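Local coordinates for protein glutathione S-transferase (Bombyx mori, PDB 3AY8) that probably acts as a glutathione transferase, a homodimeric cytosolic enzyme of the silkworm expected to join glutathione to other compounds, at residues Y7-S12 against I33-K38; F140-L145 against F180-R185; T148-A153 against Q184-D189. All coordinates share one frame; numbering follows the deposited sequence. Where two conformers were deposited one is given.

How the interactions relate
Three contacts, all only partly buried, illustrate how chemistry follows position in a two-domain fold. Interaction 1 lies in the thioredoxin-like N-terminal domain, about 30 Å and 28 Å, centre to centre, from interactions 2 and 3 and across the chain's centre from them. It extends one strand pairing into mostly apolar, aromatic packing. Interactions 2 and 3 sit in the helical C-terminal domain, their centres about 7 Å apart, and share helix 181-190. In interaction 2 amides and a guanidinium bind backbone groups of two helices; in interaction 3 the same arginine joins a loop, with a bridging water and two indoles. Leu145 packs against the Trp150 backbone and the Trp186 ring, joining the two.

Interaction 1: Y7-S12 against I33-K38; sequences YHFPVS and IVNLFK
His8 and Ile33 pair as a parallel bridge, and Val34 N donates to His8 O at 2.8 Å in a nearly straight bond. Past this pairing both chains bend, each through a type I turn, Phe9 to Ser12 and Asn35 to Lys38, and Phe9 carries the contact onward. With its CG anti to the backbone N (chi1 -178°), its side chain runs out beside residues 34-37. Phe9 CB passes 3.3 Å from Val34 O, and CD1 stays close to the same oxygen. CD2 lies 3.8 Å from Leu36 CB, which makes a CH-pi contact over one face of the ring; Val11 CB covers the opposite face. CE1 approaches Asn35 OD1, an oxygen that also receives weak bonds from the amides of Phe37 and Lys38. At the tip, Phe9 CZ points at the middle of the Phe37 face in a T-shaped pair, centroids 5.2 Å apart and planes at 83°. A serine here would probably leave Leu36 and Phe37 without their aromatic partner and the Phe37 ring freer to turn. Nearer the strands, Pro10 CG touches Ile33 CD1 at 3.8 Å. Ser12 is the N-cap of helix 13-25. Parallel strands 5-8 and 30-33, with that helix between them, form the beta-alpha-beta unit of a thioredoxin-like glutathione transferase domain, whose first strand-to-helix loop in cytosolic relatives commonly borders the glutathione site.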
loop_
_atom_site.group_PDB
_atom_site.type_symbol
_atom_site.label_atom_id
_atom_site.label_comp_id
_atom_site.label_asym_id
_atom_site.label_seq_id
_atom_site.Cartn_x
_atom_site.Cartn_y
_atom_site.Cartn_z
ATOM N N TYR A 7 17.109 -9.182 5.203
ATOM C CA TYR A 7 17.314 -9.898 3.949
ATOM C C TYR A 7 16.930 -8.963 2.803
ATOM O O TYR A 7 15.772 -8.535 2.700
ATOM C CB TYR A 7 16.516 -11.202 3.917
ATOM C CG TYR A 7 16.993 -12.189 4.972
ATOM C CD1 TYR A 7 17.914 -13.193 4.647
ATOM C CD2 TYR A 7 16.562 -12.089 6.299
ATOM C CE1 TYR A 7 18.374 -14.092 5.614
ATOM C CE2 TYR A 7 17.011 -12.980 7.273
ATOM C CZ TYR A 7 17.920 -13.974 6.918
ATOM O OH TYR A 7 18.367 -14.857 7.867
ATOM N N HIS A 8 17.909 -8.667 1.948
ATOM C CA HIS A 8 17.869 -7.479 1.094
ATOM C C HIS A 8 18.293 -7.793 -0.333
ATOM O O HIS A 8 19.275 -8.514 -0.561
ATOM C CB HIS A 8 18.782 -6.396 1.706
ATOM C CG HIS A 8 18.870 -5.126 0.912
ATOM N ND1 HIS A 8 20.077 -4.536 0.583
ATOM C CD2 HIS A 8 17.907 -4.316 0.406
ATOM C CE1 HIS A 8 19.851 -3.422 -0.094
ATOM N NE2 HIS A 8 18.545 -3.268 -0.216
ATOM N N PHE A 9 17.556 -7.251 -1.295
ATOM C CA PHE A 9 17.950 -7.330 -2.702
ATOM C C PHE A 9 18.147 -5.898 -3.203
ATOM O O PHE A 9 17.157 -5.196 -3.428
ATOM C CB PHE A 9 16.866 -8.069 -3.515
ATOM C CG PHE A 9 17.197 -8.263 -4.990
ATOM C CD1 PHE A 9 18.501 -8.517 -5.417
ATOM C CD2 PHE A 9 16.182 -8.222 -5.944
ATOM C CE1 PHE A 9 18.790 -8.724 -6.777
ATOM C CE2 PHE A 9 16.454 -8.428 -7.301
ATOM C CZ PHE A 9 17.763 -8.680 -7.717
ATOM N N PRO A 10 19.422 -5.459 -3.378
ATOM C CA PRO A 10 19.683 -4.041 -3.668
ATOM C C PRO A 10 18.951 -3.501 -4.895
ATOM O O PRO A 10 18.715 -2.312 -4.980
ATOM C CB PRO A 10 21.200 -3.987 -3.872
ATOM C CG PRO A 10 21.721 -5.144 -3.063
ATOM C CD PRO A 10 20.676 -6.224 -3.220
ATOM N N VAL A 11 18.576 -4.369 -5.819
ATOM C CA VAL A 11 17.861 -3.948 -7.024
ATOM C C VAL A 11 16.431 -3.467 -6.735
ATOM O O VAL A 11 15.899 -2.603 -7.449
ATOM C CB VAL A 11 17.831 -5.094 -8.063
ATOM C CG1 VAL A 11 16.827 -4.821 -9.197
ATOM C CG2 VAL A 11 19.238 -5.327 -8.631
ATOM N N SER A 12 15.826 -4.030 -5.689
ATOM C CA SER A 12 14.422 -3.800 -5.399
ATOM C C SER A 12 14.197 -2.489 -4.678
ATOM O O SER A 12 14.794 -2.242 -3.632
ATOM C CB SER A 12 13.855 -4.965 -4.580
ATOM O OG SER A 12 12.745 -4.551 -3.833
ATOM N N ILE A 33 22.468 -10.324 1.596
ATOM C CA ILE A 33 22.101 -10.071 0.213
ATOM C C ILE A 33 21.411 -11.304 -0.360
ATOM O O ILE A 33 21.922 -12.421 -0.257
ATOM C CB ILE A 33 23.322 -9.655 -0.656
ATOM C CG1 ILE A 33 23.991 -8.375 -0.106
ATOM C CG2 ILE A 33 22.924 -9.494 -2.125
ATOM C CD1 ILE A 33 23.059 -7.117 -0.070
ATOM N N VAL A 34 20.233 -11.091 -0.937
ATOM C CA VAL A 34 19.424 -12.161 -1.509
ATOM C C VAL A 34 19.237 -11.824 -2.982
ATOM O O VAL A 34 18.508 -10.894 -3.325
ATOM C CB VAL A 34 18.048 -12.287 -0.776
ATOM C CG1 VAL A 34 17.184 -13.391 -1.384
ATOM C CG2 VAL A 34 18.250 -12.549 0.715
ATOM N N ASN A 35 19.922 -12.561 -3.850
ATOM C CA ASN A 35 19.805 -12.338 -5.285
ATOM C C ASN A 35 18.558 -13.030 -5.832
ATOM O O ASN A 35 18.574 -14.227 -6.126
ATOM C CB ASN A 35 21.067 -12.809 -6.016
ATOM C CG ASN A 35 21.050 -12.471 -7.495
ATOM O OD1 ASN A 35 20.019 -12.082 -8.052
ATOM N ND2 ASN A 35 22.198 -12.618 -8.144
ATOM N N LEU A 36 17.479 -12.267 -5.970
ATOM C CA LEU A 36 16.242 -12.810 -6.520
ATOM C C LEU A 36 16.339 -13.171 -8.011
ATOM O O LEU A 36 15.567 -14.001 -8.496
ATOM C CB LEU A 36 15.050 -11.889 -6.235
ATOM C CG LEU A 36 14.576 -11.809 -4.777
ATOM C CD1 LEU A 36 13.255 -11.059 -4.703
ATOM C CD2 LEU A 36 14.443 -13.190 -4.116
ATOM N N PHE A 37 17.300 -12.584 -8.722
ATOM C CA PHE A 37 17.555 -12.967 -10.117
ATOM C C PHE A 37 18.075 -14.409 -10.273
ATOM O O PHE A 37 17.933 -15.005 -11.345
ATOM C CB PHE A 37 18.519 -11.992 -10.803
ATOM C CG PHE A 37 17.915 -10.652 -11.133
ATOM C CD1 PHE A 37 18.738 -9.564 -11.416
ATOM C CD2 PHE A 37 16.532 -10.472 -11.156
ATOM C CE1 PHE A 37 18.198 -8.320 -11.725
ATOM C CE2 PHE A 37 15.980 -9.226 -11.461
ATOM C CZ PHE A 37 16.817 -8.148 -11.748
ATOM N N LYS A 38 18.669 -14.962 -9.213
ATOM C CA LYS A 38 19.214 -16.326 -9.254
ATOM C C LYS A 38 18.679 -17.250 -8.147
ATOM O O LYS A 38 19.362 -17.520 -7.157
ATOM C CB LYS A 38 20.747 -16.302 -9.305
ATOM C CG LYS A 38 21.266 -16.254 -10.736
ATOM C CD LYS A 38 22.568 -15.488 -10.882
ATOM C CE LYS A 38 22.906 -15.322 -12.362
ATOM N NZ LYS A 38 24.164 -14.560 -12.594
#

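Interaction 2: F140-L145 against F180-R185; sequences FLNQFL and FPNIQR
Asn142 swings CG to the side opposite its backbone N (chi1 -176°), whereas Asn182 holds CG anti to its carbonyl carbon (chi1 -60°), and these two choices let each amide reach the other's backbone. The side chains cross at about a right angle, yet their amide planes are almost parallel. Asn142 OD1 faces the start of helix 181-190 and accepts from Asn182 N at 2.9 Å, the donor lying nearly in line with the C=O bond. The same oxygen takes a weak bond from Ile183 N at 3.5 Å. Amides in the first turn of a helix have no carbonyl a turn earlier in their own helix, and here another helix supplies the acceptor. In return Asn182 ND2 donates to Asn142 O at 3.0 Å, the oxygen near the amide plane; the stronger partner of this nitrogen is Glu146 OE1, further along helix 128-147.

Helices 128-147 and 181-190 cross in the all-helical C-terminal domain of the glutathione transferase fold, the axes of the two short segments 8.0 Å apart at 67°. Toward the end of helix 128-147, Arg185 turns its guanidinium end-on to Leu145 O. NH2 meets that oxygen at 2.8 Å, on a lone pair, and NH1 meets it at 3.0 Å; the oxygen lies in the guanidinium plane, which fixes the group's rotation. A positive charge near a helix C-terminal end is likely to be favourable. Asn182 O lies over the centre of one guanidinium face.

The remaining packing is largely aliphatic: Leu145 CD1 lies 4.2 Å from Ile183 CG1, and Leu141 CD2 meets Ile183 CD1 at 4.0 Å, with Met167 of helix 158-173 touching both Leu141 and Ile183.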
loop_
_atom_site.group_PDB
_atom_site.type_symbol
_atom_site.label_atom_id
_atom_site.label_comp_id
_atom_site.label_asym_id
_atom_site.label_seq_id
_atom_site.Cartn_x
_atom_site.Cartn_y
_atom_site.Cartn_z
ATOM N N PHE A 140 0.576 14.305 -8.210
ATOM C CA PHE A 140 0.124 14.314 -6.823
ATOM C C PHE A 140 1.306 14.463 -5.871
ATOM O O PHE A 140 1.257 15.269 -4.947
ATOM C CB PHE A 140 -0.620 13.021 -6.513
ATOM C CG PHE A 140 -2.097 13.179 -6.395
ATOM C CD1 PHE A 140 -2.706 13.160 -5.145
ATOM C CD2 PHE A 140 -2.889 13.331 -7.531
ATOM C CE1 PHE A 140 -4.088 13.300 -5.022
ATOM C CE2 PHE A 140 -4.274 13.474 -7.423
ATOM C CZ PHE A 140 -4.875 13.451 -6.170
ATOM N N LEU A 141 2.364 13.688 -6.108
ATOM C CA LEU A 141 3.586 13.792 -5.307
ATOM C C LEU A 141 4.155 15.208 -5.413
ATOM O O LEU A 141 4.582 15.783 -4.428
ATOM C CB LEU A 141 4.640 12.771 -5.761
ATOM C CG LEU A 141 6.007 12.834 -5.050
ATOM C CD1 LEU A 141 5.885 12.778 -3.482
ATOM C CD2 LEU A 141 6.963 11.745 -5.573
ATOM N N ASN A 142 4.167 15.746 -6.625
ATOM C CA ASN A 142 4.662 17.094 -6.852
ATOM C C ASN A 142 3.900 18.130 -6.008
ATOM O O ASN A 142 4.500 19.076 -5.505
ATOM C CB ASN A 142 4.613 17.451 -8.335
ATOM C CG ASN A 142 5.226 18.821 -8.619
ATOM O OD1 ASN A 142 6.418 19.041 -8.419
ATOM N ND2 ASN A 142 4.406 19.740 -9.084
ATOM N N GLN A 143 2.595 17.918 -5.843
ATOM C CA GLN A 143 1.749 18.753 -4.969
ATOM C C GLN A 143 2.045 18.584 -3.476
ATOM O O GLN A 143 2.123 19.590 -2.752
ATOM C CB GLN A 143 0.249 18.547 -5.246
ATOM C CG GLN A 143 -0.219 19.127 -6.587
ATOM C CD GLN A 143 0.242 20.574 -6.798
ATOM O OE1 GLN A 143 -0.046 21.458 -5.993
ATOM N NE2 GLN A 143 0.967 20.806 -7.877
ATOM N N PHE A 144 2.223 17.342 -3.010
ATOM C CA PHE A 144 2.651 17.114 -1.610
ATOM C C PHE A 144 3.844 18.013 -1.285
ATOM O O PHE A 144 3.896 18.646 -0.230
ATOM C CB PHE A 144 3.084 15.655 -1.348
ATOM C CG PHE A 144 2.021 14.620 -1.615
ATOM C CD1 PHE A 144 0.663 14.941 -1.584
ATOM C CD2 PHE A 144 2.387 13.306 -1.854
ATOM C CE1 PHE A 144 -0.309 13.958 -1.840
ATOM C CE2 PHE A 144 1.435 12.327 -2.092
ATOM C CZ PHE A 144 0.091 12.652 -2.097
ATOM N N LEU A 145 4.788 18.068 -2.218
ATOM C CA LEU A 145 6.052 18.775 -2.028
ATOM C C LEU A 145 5.976 20.285 -2.320
ATOM O O LEU A 145 6.990 20.977 -2.283
ATOM C CB LEU A 145 7.139 18.110 -2.878
ATOM C CG LEU A 145 7.526 16.697 -2.441
ATOM C CD1 LEU A 145 8.248 15.977 -3.563
ATOM C CD2 LEU A 145 8.373 16.723 -1.154
ATOM N N PHE A 180 7.622 18.554 -13.002
ATOM C CA PHE A 180 7.460 18.500 -11.549
ATOM C C PHE A 180 8.634 19.102 -10.786
ATOM O O PHE A 180 9.459 18.366 -10.230
ATOM C CB PHE A 180 7.170 17.062 -11.091
ATOM C CG PHE A 180 6.173 16.339 -11.953
ATOM C CD1 PHE A 180 4.855 16.791 -12.054
ATOM C CD2 PHE A 180 6.547 15.197 -12.660
ATOM C CE1 PHE A 180 3.931 16.119 -12.855
ATOM C CE2 PHE A 180 5.635 14.516 -13.458
ATOM C CZ PHE A 180 4.321 14.980 -13.560
ATOM N N PRO A 181 8.713 20.452 -10.742
ATOM C CA PRO A 181 9.863 21.103 -10.110
ATOM C C PRO A 181 10.024 20.771 -8.620
ATOM O O PRO A 181 11.149 20.773 -8.122
ATOM C CB PRO A 181 9.597 22.617 -10.314
ATOM C CG PRO A 181 8.158 22.733 -10.701
ATOM C CD PRO A 181 7.792 21.428 -11.366
ATOM N N ASN A 182 8.925 20.493 -7.919
ATOM C CA ASN A 182 9.005 20.149 -6.482
ATOM C C ASN A 182 9.667 18.795 -6.211
ATOM O O ASN A 182 10.415 18.659 -5.247
ATOM C CB ASN A 182 7.635 20.248 -5.794
ATOM C CG ASN A 182 7.035 21.656 -5.883
ATOM O OD1 ASN A 182 7.752 22.657 -5.815
ATOM N ND2 ASN A 182 5.725 21.729 -6.035
ATOM N N ILE A 183 9.388 17.811 -7.067
ATOM C CA ILE A 183 10.101 16.524 -7.042
ATOM C C ILE A 183 11.588 16.726 -7.365
ATOM O O ILE A 183 12.456 16.131 -6.720
ATOM C CB ILE A 183 9.491 15.462 -8.020
ATOM C CG1 ILE A 183 7.995 15.229 -7.720
ATOM C CG2 ILE A 183 10.272 14.122 -7.918
ATOM C CD1 ILE A 183 7.301 14.229 -8.650
ATOM N N GLN A 184 11.879 17.555 -8.368
ATOM C CA GLN A 184 13.278 17.867 -8.724
ATOM C C GLN A 184 14.052 18.432 -7.537
ATOM O O GLN A 184 15.180 18.027 -7.284
ATOM C CB GLN A 184 13.349 18.835 -9.913
ATOM C CG GLN A 184 12.865 18.230 -11.222
ATOM C CD GLN A 184 12.958 19.195 -12.379
ATOM O OE1 GLN A 184 12.377 20.280 -12.350
ATOM N NE2 GLN A 184 13.672 18.795 -13.417
ATOM N N ARG A 185 13.428 19.347 -6.797
ATOM C CA ARG A 185 14.032 19.926 -5.595
ATOM C C ARG A 185 14.249 18.850 -4.517
ATOM O O ARG A 185 15.329 18.732 -3.923
ATOM C CB ARG A 185 13.122 21.023 -5.035
ATOM C CG ARG A 185 13.619 21.646 -3.712
ATOM C CD ARG A 185 12.497 22.352 -2.949
ATOM N NE ARG A 185 11.657 21.413 -2.196
ATOM C CZ ARG A 185 10.330 21.318 -2.286
ATOM N NH1 ARG A 185 9.643 22.110 -3.111
ATOM N NH2 ARG A 185 9.678 20.427 -1.540
#

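Interaction 3: T148-A153 against Q184-D189; sequences TKWVAA and QRWIKD
Trp150 and Trp186 mark the closest backbone approach, CA to CA 6.6 Å, where the irregular segment 148-153 passes helix 181-190. The loop is folded back on itself: Trp150 N bonds to Ala153 O, and Thr148 OG1 donates to Trp150 O at 2.6 Å. Lys149 O faces the helix. Arg185 NH2, which also serves Leu145 O, reaches it at 2.9 Å from above the carbonyl plane. A water bridges the junction, donating to Lys149 O and Asp189 OD2 while accepting from Arg185 NE.

The loop joins helices 128-147 and 158-173 of the glutathione transferase C-terminal domain; Thr157 to Asp160 just beyond it are consistent with the N-capping box known in this family. Asp160 OD1 accepts from both Val151 N and Trp186 NE1, thereby steadying the Trp186 indole. Val151 CG1 sits 3.5 Å above one face of that indole, offset toward its rim. The Trp150 indole crosses it at about a right angle, ring planes 79° apart, CE3 3.8 Å from Trp186 NE1, and turns the edge of its six-membered ring to Asp189, CH2 lying 3.3 Å from Asp189 O. The exposed, extended Lys149 brings CE to 3.3 Å from Asp189 OD2, but NZ stays 4.3 Å from Asp189 OD2, beyond a salt bridge.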
loop_
_atom_site.group_PDB
_atom_site.type_symbol
_atom_site.label_atom_id
_atom_site.label_comp_id
_atom_site.label_asym_id
_atom_site.label_seq_id
_atom_site.Cartn_x
_atom_site.Cartn_y
_atom_site.Cartn_z
ATOM N N THR A 148 5.222 21.365 1.784
ATOM C CA THR A 148 6.342 21.157 2.713
ATOM C C THR A 148 7.632 20.791 1.967
ATOM O O THR A 148 7.585 20.313 0.818
ATOM C CB THR A 148 6.026 20.035 3.743
ATOM O OG1 THR A 148 5.612 18.851 3.057
ATOM C CG2 THR A 148 4.908 20.445 4.713
ATOM N N LYS A 149 8.773 21.007 2.623
ATOM C CA LYS A 149 10.083 20.686 2.050
ATOM C C LYS A 149 10.249 19.193 1.722
ATOM O O LYS A 149 10.773 18.841 0.666
ATOM C CB LYS A 149 11.209 21.142 2.985
ATOM C CG LYS A 149 12.595 21.035 2.350
ATOM C CD LYS A 149 13.695 21.430 3.321
ATOM C CE LYS A 149 15.060 21.396 2.637
ATOM N NZ LYS A 149 16.180 21.491 3.627
ATOM N N TRP A 150 9.810 18.344 2.648
ATOM C CA TRP A 150 9.845 16.885 2.500
ATOM C C TRP A 150 8.410 16.369 2.289
ATOM O O TRP A 150 7.472 17.163 2.338
ATOM C CB TRP A 150 10.517 16.247 3.726
ATOM C CG TRP A 150 11.939 16.733 3.943
ATOM C CD1 TRP A 150 12.333 17.808 4.696
ATOM C CD2 TRP A 150 13.141 16.174 3.385
ATOM N NE1 TRP A 150 13.709 17.944 4.650
ATOM C CE2 TRP A 150 14.226 16.963 3.846
ATOM C CE3 TRP A 150 13.406 15.094 2.525
ATOM C CZ2 TRP A 150 15.560 16.689 3.498
ATOM C CZ3 TRP A 150 14.727 14.825 2.173
ATOM C CH2 TRP A 150 15.788 15.622 2.661
ATOM N N VAL A 151 8.230 15.069 2.031
ATOM C CA VAL A 151 6.909 14.568 1.586
ATOM C C VAL A 151 5.791 14.706 2.623
ATOM O O VAL A 151 4.627 14.874 2.260
ATOM C CB VAL A 151 6.912 13.085 1.059
ATOM C CG1 VAL A 151 7.781 12.909 -0.176
ATOM C CG2 VAL A 151 7.282 12.103 2.152
ATOM N N ALA A 152 6.135 14.625 3.905
ATOM C CA ALA A 152 5.102 14.531 4.938
ATOM C C ALA A 152 5.233 15.572 6.035
ATOM O O ALA A 152 4.443 15.568 6.986
ATOM C CB ALA A 152 5.079 13.113 5.548
ATOM N N ALA A 153 6.229 16.449 5.908
ATOM C CA ALA A 153 6.555 17.432 6.939
ATOM C C ALA A 153 7.662 18.329 6.421
ATOM O O ALA A 153 8.192 18.112 5.323
ATOM C CB ALA A 153 7.000 16.742 8.238
ATOM N N GLN A 184 11.879 17.555 -8.368
ATOM C CA GLN A 184 13.278 17.867 -8.724
ATOM C C GLN A 184 14.052 18.432 -7.537
ATOM O O GLN A 184 15.180 18.027 -7.284
ATOM C CB GLN A 184 13.349 18.835 -9.913
ATOM C CG GLN A 184 12.865 18.230 -11.222
ATOM C CD GLN A 184 12.958 19.195 -12.379
ATOM O OE1 GLN A 184 12.377 20.280 -12.350
ATOM N NE2 GLN A 184 13.672 18.795 -13.417
ATOM N N ARG A 185 13.428 19.347 -6.797
ATOM C CA ARG A 185 14.032 19.926 -5.595
ATOM C C ARG A 185 14.249 18.850 -4.517
ATOM O O ARG A 185 15.329 18.732 -3.923
ATOM C CB ARG A 185 13.122 21.023 -5.035
ATOM C CG ARG A 185 13.619 21.646 -3.712
ATOM C CD ARG A 185 12.497 22.352 -2.949
ATOM N NE ARG A 185 11.657 21.413 -2.196
ATOM C CZ ARG A 185 10.330 21.318 -2.286
ATOM N NH1 ARG A 185 9.643 22.110 -3.111
ATOM N NH2 ARG A 185 9.678 20.427 -1.540
ATOM N N TRP A 186 13.202 18.076 -4.265
ATOM C CA TRP A 186 13.212 17.094 -3.189
ATOM C C TRP A 186 14.227 15.978 -3.444
ATOM O O TRP A 186 14.886 15.520 -2.511
ATOM C CB TRP A 186 11.787 16.561 -2.991
ATOM C CG TRP A 186 11.642 15.294 -2.211
ATOM C CD1 TRP A 186 11.565 15.172 -0.860
ATOM C CD2 TRP A 186 11.507 13.967 -2.745
ATOM N NE1 TRP A 186 11.396 13.849 -0.511
ATOM C CE2 TRP A 186 11.355 13.089 -1.650
ATOM C CE3 TRP A 186 11.497 13.439 -4.046
ATOM C CZ2 TRP A 186 11.205 11.706 -1.808
ATOM C CZ3 TRP A 186 11.342 12.069 -4.210
ATOM C CH2 TRP A 186 11.205 11.213 -3.091
ATOM N N ILE A 187 14.365 15.563 -4.701
ATOM C CA ILE A 187 15.256 14.451 -5.045
ATOM C C ILE A 187 16.742 14.789 -4.832
ATOM O O ILE A 187 17.543 13.907 -4.524
ATOM C CB ILE A 187 14.981 13.895 -6.469
ATOM C CG1 ILE A 187 15.584 12.497 -6.630
ATOM C CG2 ILE A 187 15.479 14.843 -7.547
ATOM C CD1 ILE A 187 14.723 11.398 -6.037
ATOM N N LYS A 188 17.094 16.068 -4.974
ATOM C CA LYS A 188 18.427 16.565 -4.591
ATOM C C LYS A 188 18.585 16.576 -3.074
ATOM O O LYS A 188 19.641 16.234 -2.565
ATOM C CB LYS A 188 18.660 17.978 -5.116
ATOM C CG LYS A 188 18.592 18.120 -6.613
ATOM C CD LYS A 188 18.636 19.599 -6.966
ATOM C CE LYS A 188 18.543 19.813 -8.473
ATOM N NZ LYS A 188 18.073 21.197 -8.748
ATOM N N ASP A 189 17.541 16.970 -2.349
ATOM C CA ASP A 189 17.580 16.887 -0.883
ATOM C C ASP A 189 17.708 15.443 -0.384
ATOM O O ASP A 189 18.347 15.199 0.643
ATOM C CB ASP A 189 16.364 17.556 -0.256
ATOM C CG ASP A 189 16.485 19.071 -0.223
ATOM O OD1 ASP A 189 17.625 19.586 -0.228
ATOM O OD2 ASP A 189 15.435 19.740 -0.215
HETATM O O HOH W 1 12.885 19.299 -0.937
#